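Local coordinates for protein quinoline 2-oxidoreductase large subunit (Pseudomonas putida, PDB 1T3Q) that hydroxylates quinoline at carbon 2, using a molybdenum centre held by a pterin cytosine dinucleotide as part of a multi-subunit enzyme of the xanthine dehydrogenase family, at residues S461-T473 and G543-G555. Residues are numbered along the deposited sequence; the frame is centred on the assembly and turned at random.
Sequences SVFNEVTGTGTRT and GAYASRGAVIGAG. Unlike the reference sequence in segment 461-473: Glu465 (reference Asp), Val466 (reference Cys). With MCN (pterin cytosine dinucleotide), chain N; SMO (dioxosulfidomolybdenum(VI) ion), chain O.
Thr469 O is gripped side-on by two nitrogens of Arg548, NE at 2.8 Å and NH2 at 3.1 Å, a compact example of an arginine tying one loop to another. The oxygen lies in the guanidinium plane, and NE in turn lies in the carbonyl plane. CG of Arg548 sits between the backbone N and the carbonyl carbon (chi1 76°), and a bend at chi3 (-59°) helps bring the NE edge to Thr469 O. Across the same group NH1 donates to Gly543 O and forms a salt bridge with Asp485, while Tyr545 OH lies over one face, toward its rim, and Ile552 CG1 over the other. A methionine in place of Arg548 would probably leave Thr469 O and Gly543 O without these donors and Asp485 without its positive mate.

Thr469 OG1 donates to a lone pair of Ala546 O, 3.0 Å away. Carbon follows closely: Thr469 CB and Ala546 CB are only 3.4 Å apart, a tight fit. Next to it, Gly468 N sends a nearly straight bond (170°) to Ser547 O, arriving from above the carbonyl plane. Gly468 CA packs 3.5 Å from Val551 CB, where a side chain on the glycine would collide with Val551 CG1. Within strand 454-467, Glu465 extends its chain until OE1 stands 2.8 Å from Ser547 OG.

The loop that carries Arg548 is itself part of the cofactor site. Ala546 N donates to the molybdenum-bound oxygen OM2 at 2.9 Å. At the start of helix 549-576, Gly549 N and Ala550 N donate to phosphate oxygens O1B and O1A of the dinucleotide, respectively. The helix's positive end probably helps to balance the pyrophosphate charge. The bonds joining Thr469 and Gly468 to Ala546, Ser547 and Arg548 probably help to hold in place the backbone donors that meet cofactor and metal centre.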
loop_
_atom_site.group_PDB
_atom_site.type_symbol
_atom_site.label_atom_id
_atom_site.label_comp_id
_atom_site.label_asym_id
_atom_site.label_seq_id
_atom_site.Cartn_x
_atom_site.Cartn_y
_atom_site.Cartn_z
ATOM N N SER B 461 5.760 -31.375 36.397
ATOM C CA SER B 461 6.852 -30.937 35.540
ATOM C C SER B 461 7.354 -29.575 35.998
ATOM O O SER B 461 6.595 -28.608 36.040
ATOM C CB SER B 461 6.391 -30.843 34.084
ATOM O OG SER B 461 7.417 -30.298 33.274
ATOM N N VAL B 462 8.635 -29.511 36.354
ATOM C CA VAL B 462 9.259 -28.268 36.788
ATOM C C VAL B 462 10.314 -27.929 35.743
ATOM O O VAL B 462 11.080 -28.799 35.323
ATOM C CB VAL B 462 9.913 -28.435 38.172
ATOM C CG1 VAL B 462 10.606 -27.143 38.581
ATOM C CG2 VAL B 462 8.844 -28.820 39.200
ATOM N N PHE B 463 10.362 -26.669 35.326
ATOM C CA PHE B 463 11.308 -26.273 34.291
ATOM C C PHE B 463 11.950 -24.906 34.476
ATOM O O PHE B 463 11.564 -24.112 35.337
ATOM C CB PHE B 463 10.595 -26.236 32.932
ATOM C CG PHE B 463 9.699 -25.032 32.760
ATOM C CD1 PHE B 463 8.442 -24.990 33.357
ATOM C CD2 PHE B 463 10.156 -23.901 32.086
ATOM C CE1 PHE B 463 7.657 -23.839 33.293
ATOM C CE2 PHE B 463 9.380 -22.745 32.018
ATOM C CZ PHE B 463 8.125 -22.715 32.627
ATOM N N ASN B 464 12.951 -24.658 33.637
ATOM C CA ASN B 464 13.618 -23.370 33.553
ATOM C C ASN B 464 13.690 -23.255 32.029
ATOM O O ASN B 464 13.513 -24.259 31.333
ATOM C CB ASN B 464 14.988 -23.367 34.264
ATOM C CG ASN B 464 16.093 -24.023 33.467
ATOM O OD1 ASN B 464 15.850 -24.803 32.550
ATOM N ND2 ASN B 464 17.332 -23.719 33.840
ATOM N N GLU B 465 13.910 -22.058 31.504
ATOM C CA GLU B 465 13.908 -21.871 30.060
ATOM C C GLU B 465 14.768 -20.689 29.635
ATOM O O GLU B 465 14.753 -19.642 30.285
ATOM C CB GLU B 465 12.451 -21.642 29.615
ATOM C CG GLU B 465 12.248 -21.049 28.233
ATOM C CD GLU B 465 10.807 -20.574 28.005
ATOM O OE1 GLU B 465 10.473 -20.221 26.857
ATOM O OE2 GLU B 465 10.014 -20.542 28.971
ATOM N N VAL B 466 15.518 -20.849 28.547
ATOM C CA VAL B 466 16.332 -19.743 28.057
ATOM C C VAL B 466 15.420 -18.823 27.252
ATOM O O VAL B 466 14.718 -19.275 26.343
ATOM C CB VAL B 466 17.502 -20.238 27.159
ATOM C CG1 VAL B 466 18.467 -21.080 27.991
ATOM C CG2 VAL B 466 16.972 -21.038 25.981
ATOM N N THR B 467 15.409 -17.537 27.603
ATOM C CA THR B 467 14.574 -16.560 26.904
ATOM C C THR B 467 15.417 -15.378 26.437
ATOM O O THR B 467 16.613 -15.314 26.730
ATOM C CB THR B 467 13.432 -16.030 27.810
ATOM O OG1 THR B 467 13.975 -15.212 28.854
ATOM C CG2 THR B 467 12.673 -17.184 28.430
ATOM N N GLY B 468 14.794 -14.445 25.722
ATOM C CA GLY B 468 15.517 -13.284 25.221
ATOM C C GLY B 468 16.681 -13.752 24.372
ATOM O O GLY B 468 17.701 -13.075 24.238
ATOM N N THR B 469 16.503 -14.925 23.781
ATOM C CA THR B 469 17.516 -15.569 22.963
ATOM C C THR B 469 18.310 -14.681 22.020
ATOM O O THR B 469 17.801 -14.188 21.010
ATOM C CB THR B 469 16.891 -16.718 22.185
ATOM O OG1 THR B 469 16.242 -17.594 23.113
ATOM C CG2 THR B 469 17.952 -17.500 21.418
ATOM N N GLY B 470 19.576 -14.494 22.374
ATOM C CA GLY B 470 20.479 -13.689 21.577
ATOM C C GLY B 470 21.803 -14.420 21.429
ATOM O O GLY B 470 21.887 -15.618 21.686
ATOM N N THR B 471 22.838 -13.688 21.036
ATOM C CA THR B 471 24.167 -14.255 20.831
ATOM C C THR B 471 24.650 -15.163 21.959
ATOM O O THR B 471 25.097 -16.283 21.708
ATOM C CB THR B 471 25.205 -13.140 20.641
ATOM O OG1 THR B 471 24.746 -12.238 19.629
ATOM C CG2 THR B 471 26.560 -13.734 20.224
ATOM N N ARG B 472 24.558 -14.681 23.196
ATOM C CA ARG B 472 25.009 -15.450 24.355
ATOM C C ARG B 472 24.260 -16.767 24.505
ATOM O O ARG B 472 24.855 -17.802 24.797
ATOM C CB ARG B 472 24.850 -14.624 25.643
ATOM C CG ARG B 472 25.858 -13.481 25.872
ATOM C CD ARG B 472 26.786 -13.199 24.698
ATOM N NE ARG B 472 27.671 -14.324 24.406
ATOM C CZ ARG B 472 28.494 -14.375 23.362
ATOM N NH1 ARG B 472 29.258 -15.440 23.174
ATOM N N THR B 473 22.948 -16.740 24.307
ATOM C CA THR B 473 22.174 -17.959 24.440
ATOM C C THR B 473 22.486 -18.943 23.322
ATOM O O THR B 473 22.586 -20.144 23.561
ATOM C CB THR B 473 20.663 -17.659 24.460
ATOM O OG1 THR B 473 20.359 -16.862 25.611
ATOM C CG2 THR B 473 19.862 -18.953 24.524
ATOM N N GLY B 543 13.704 -11.011 14.530
ATOM C CA GLY B 543 12.294 -11.338 14.655
ATOM C C GLY B 543 11.880 -11.970 15.970
ATOM O O GLY B 543 12.642 -11.989 16.936
ATOM N N ALA B 544 10.656 -12.484 16.003
ATOM C CA ALA B 544 10.117 -13.122 17.197
ATOM C C ALA B 544 10.237 -14.642 17.131
ATOM O O ALA B 544 9.691 -15.290 16.234
ATOM C CB ALA B 544 8.658 -12.723 17.387
ATOM N N TYR B 545 10.964 -15.198 18.092
ATOM C CA TYR B 545 11.178 -16.636 18.192
ATOM C C TYR B 545 11.930 -16.866 19.498
ATOM O O TYR B 545 12.399 -15.915 20.114
ATOM C CB TYR B 545 11.996 -17.144 16.994
ATOM C CG TYR B 545 13.403 -16.596 16.916
ATOM C CD1 TYR B 545 14.421 -17.116 17.716
ATOM C CD2 TYR B 545 13.711 -15.539 16.062
ATOM C CE1 TYR B 545 15.714 -16.594 17.670
ATOM C CE2 TYR B 545 14.998 -15.009 16.008
ATOM C CZ TYR B 545 15.994 -15.540 16.816
ATOM O OH TYR B 545 17.266 -15.011 16.781
ATOM N N ALA B 546 12.015 -18.118 19.932
ATOM C CA ALA B 546 12.722 -18.465 21.158
ATOM C C ALA B 546 12.359 -17.592 22.367
ATOM O O ALA B 546 13.232 -17.245 23.169
ATOM C CB ALA B 546 14.227 -18.405 20.913
ATOM N N SER B 547 11.081 -17.246 22.499
ATOM C CA SER B 547 10.609 -16.422 23.616
ATOM C C SER B 547 11.518 -15.216 23.830
ATOM O O SER B 547 11.990 -14.974 24.949
ATOM C CB SER B 547 10.576 -17.254 24.901
ATOM O OG SER B 547 9.827 -18.446 24.731
ATOM N N ARG B 548 11.744 -14.446 22.768
ATOM C CA ARG B 548 12.641 -13.298 22.829
ATOM C C ARG B 548 12.006 -11.934 22.593
ATOM O O ARG B 548 12.637 -10.914 22.845
ATOM C CB ARG B 548 13.754 -13.474 21.798
ATOM C CG ARG B 548 13.290 -13.197 20.363
ATOM C CD ARG B 548 14.227 -13.832 19.338
ATOM N NE ARG B 548 15.593 -13.342 19.465
ATOM C CZ ARG B 548 16.061 -12.249 18.872
ATOM N NH1 ARG B 548 15.276 -11.517 18.090
ATOM N NH2 ARG B 548 17.320 -11.879 19.071
ATOM N N GLY B 549 10.774 -11.915 22.093
ATOM C CA GLY B 549 10.112 -10.660 21.797
ATOM C C GLY B 549 10.054 -9.638 22.914
ATOM O O GLY B 549 10.491 -8.500 22.738
ATOM N N ALA B 550 9.494 -10.029 24.053
ATOM C CA ALA B 550 9.379 -9.127 25.197
ATOM C C ALA B 550 10.748 -8.615 25.637
ATOM O O ALA B 550 10.926 -7.423 25.861
ATOM C CB ALA B 550 8.692 -9.843 26.356
ATOM N N VAL B 551 11.712 -9.522 25.745
ATOM C CA VAL B 551 13.063 -9.158 26.166
ATOM C C VAL B 551 13.788 -8.282 25.155
ATOM O O VAL B 551 14.239 -7.188 25.486
ATOM C CB VAL B 551 13.915 -10.416 26.441
ATOM C CG1 VAL B 551 15.382 -10.029 26.634
ATOM C CG2 VAL B 551 13.390 -11.130 27.681
ATOM N N ILE B 552 13.901 -8.772 23.924
ATOM C CA ILE B 552 14.572 -8.036 22.864
ATOM C C ILE B 552 13.875 -6.709 22.603
ATOM O O ILE B 552 14.527 -5.690 22.366
ATOM C CB ILE B 552 14.606 -8.860 21.557
ATOM C CG1 ILE B 552 15.423 -10.138 21.773
ATOM C CG2 ILE B 552 15.197 -8.034 20.434
ATOM C CD1 ILE B 552 16.886 -9.879 22.125
ATOM N N GLY B 553 12.547 -6.726 22.647
ATOM C CA GLY B 553 11.790 -5.507 22.436
ATOM C C GLY B 553 12.076 -4.524 23.555
ATOM O O GLY B 553 12.367 -3.355 23.301
ATOM N N ALA B 554 11.998 -4.995 24.797
ATOM C CA ALA B 554 12.260 -4.130 25.944
ATOM C C ALA B 554 13.654 -3.525 25.823
ATOM O O ALA B 554 13.834 -2.312 25.959
ATOM C CB ALA B 554 12.139 -4.921 27.250
ATOM N N GLY B 555 14.638 -4.375 25.550
ATOM C CA GLY B 555 16.007 -3.907 25.428
ATOM C C GLY B 555 16.274 -2.927 24.298
ATOM O O GLY B 555 16.886 -1.880 24.528
HETATM N N1 MCN N . 4.901 -11.081 27.682
HETATM C C2 MCN N . 4.613 -10.148 28.731
HETATM N N3 MCN N . 5.560 -10.157 29.744
HETATM C C4 MCN N . 6.693 -10.961 29.817
HETATM C C5 MCN N . 6.929 -11.907 28.719
HETATM C C6 MCN N . 6.046 -11.961 27.667
HETATM O O2 MCN N . 3.616 -9.462 28.703
HETATM N N4 MCN N . 7.530 -10.878 30.829
HETATM C "C1'" MCN N . 3.871 -11.072 26.491
HETATM C C2D MCN N . 4.395 -10.196 25.264
HETATM O "O2'" MCN N . 3.260 -9.543 24.593
HETATM C "C3'" MCN N . 5.143 -11.202 24.415
HETATM C C4D MCN N . 4.340 -12.476 24.532
HETATM O O4D MCN N . 3.659 -12.378 25.882
HETATM O "O3'" MCN N . 5.208 -10.728 23.024
HETATM C "C5'" MCN N . 5.124 -13.793 24.274
HETATM O "O5'" MCN N . 6.258 -13.725 25.103
HETATM P PA MCN N . 7.750 -13.859 24.605
HETATM O O1A MCN N . 8.359 -12.498 24.749
HETATM O O2A MCN N . 8.290 -15.057 25.368
HETATM O O3A MCN N . 7.901 -14.383 23.072
HETATM P PB MCN N . 7.679 -13.631 21.675
HETATM O O1B MCN N . 8.995 -13.630 20.968
HETATM O O2B MCN N . 6.994 -12.310 21.869
HETATM O O3B MCN N . 6.635 -14.577 20.909
HETATM C C10 MCN N . 7.069 -15.727 20.228
HETATM C "C9'" MCN N . 6.657 -16.883 21.079
HETATM C "C8'" MCN N . 7.069 -18.135 20.269
HETATM S "S8'" MCN N . 8.823 -18.306 19.971
HETATM C "C7'" MCN N . 6.249 -19.083 19.812
HETATM S "S7'" MCN N . 6.743 -20.512 18.861
HETATM C "C6'" MCN N . 4.713 -18.900 20.060
HETATM C C7 MCN N . 4.465 -18.067 21.289
HETATM O "O9'" MCN N . 5.160 -16.833 21.222
HETATM N "N5'" MCN N . 4.146 -18.411 18.736
HETATM C C4A MCN N . 2.831 -17.854 18.994
HETATM N "N8'" MCN N . 3.000 -17.765 21.430
HETATM C C4B MCN N . 2.237 -17.582 20.240
HETATM N "N1'" MCN N . 0.946 -17.034 20.446
HETATM C "C2'" MCN N . 0.255 -16.764 19.313
HETATM N "N2'" MCN N . -0.987 -16.253 19.456
HETATM N "N3'" MCN N . 0.766 -16.969 18.047
HETATM C "C4'" MCN N . 2.075 -17.508 17.759
HETATM O "O4'" MCN N . 2.449 -17.655 16.621
HETATM S S SMO O . 9.300 -22.211 17.868
HETATM MO MO SMO O . 9.126 -20.161 18.439
HETATM O OM2 SMO O . 10.763 -20.517 18.906
HETATM O OM1 SMO O . 9.117 -19.402 16.925
#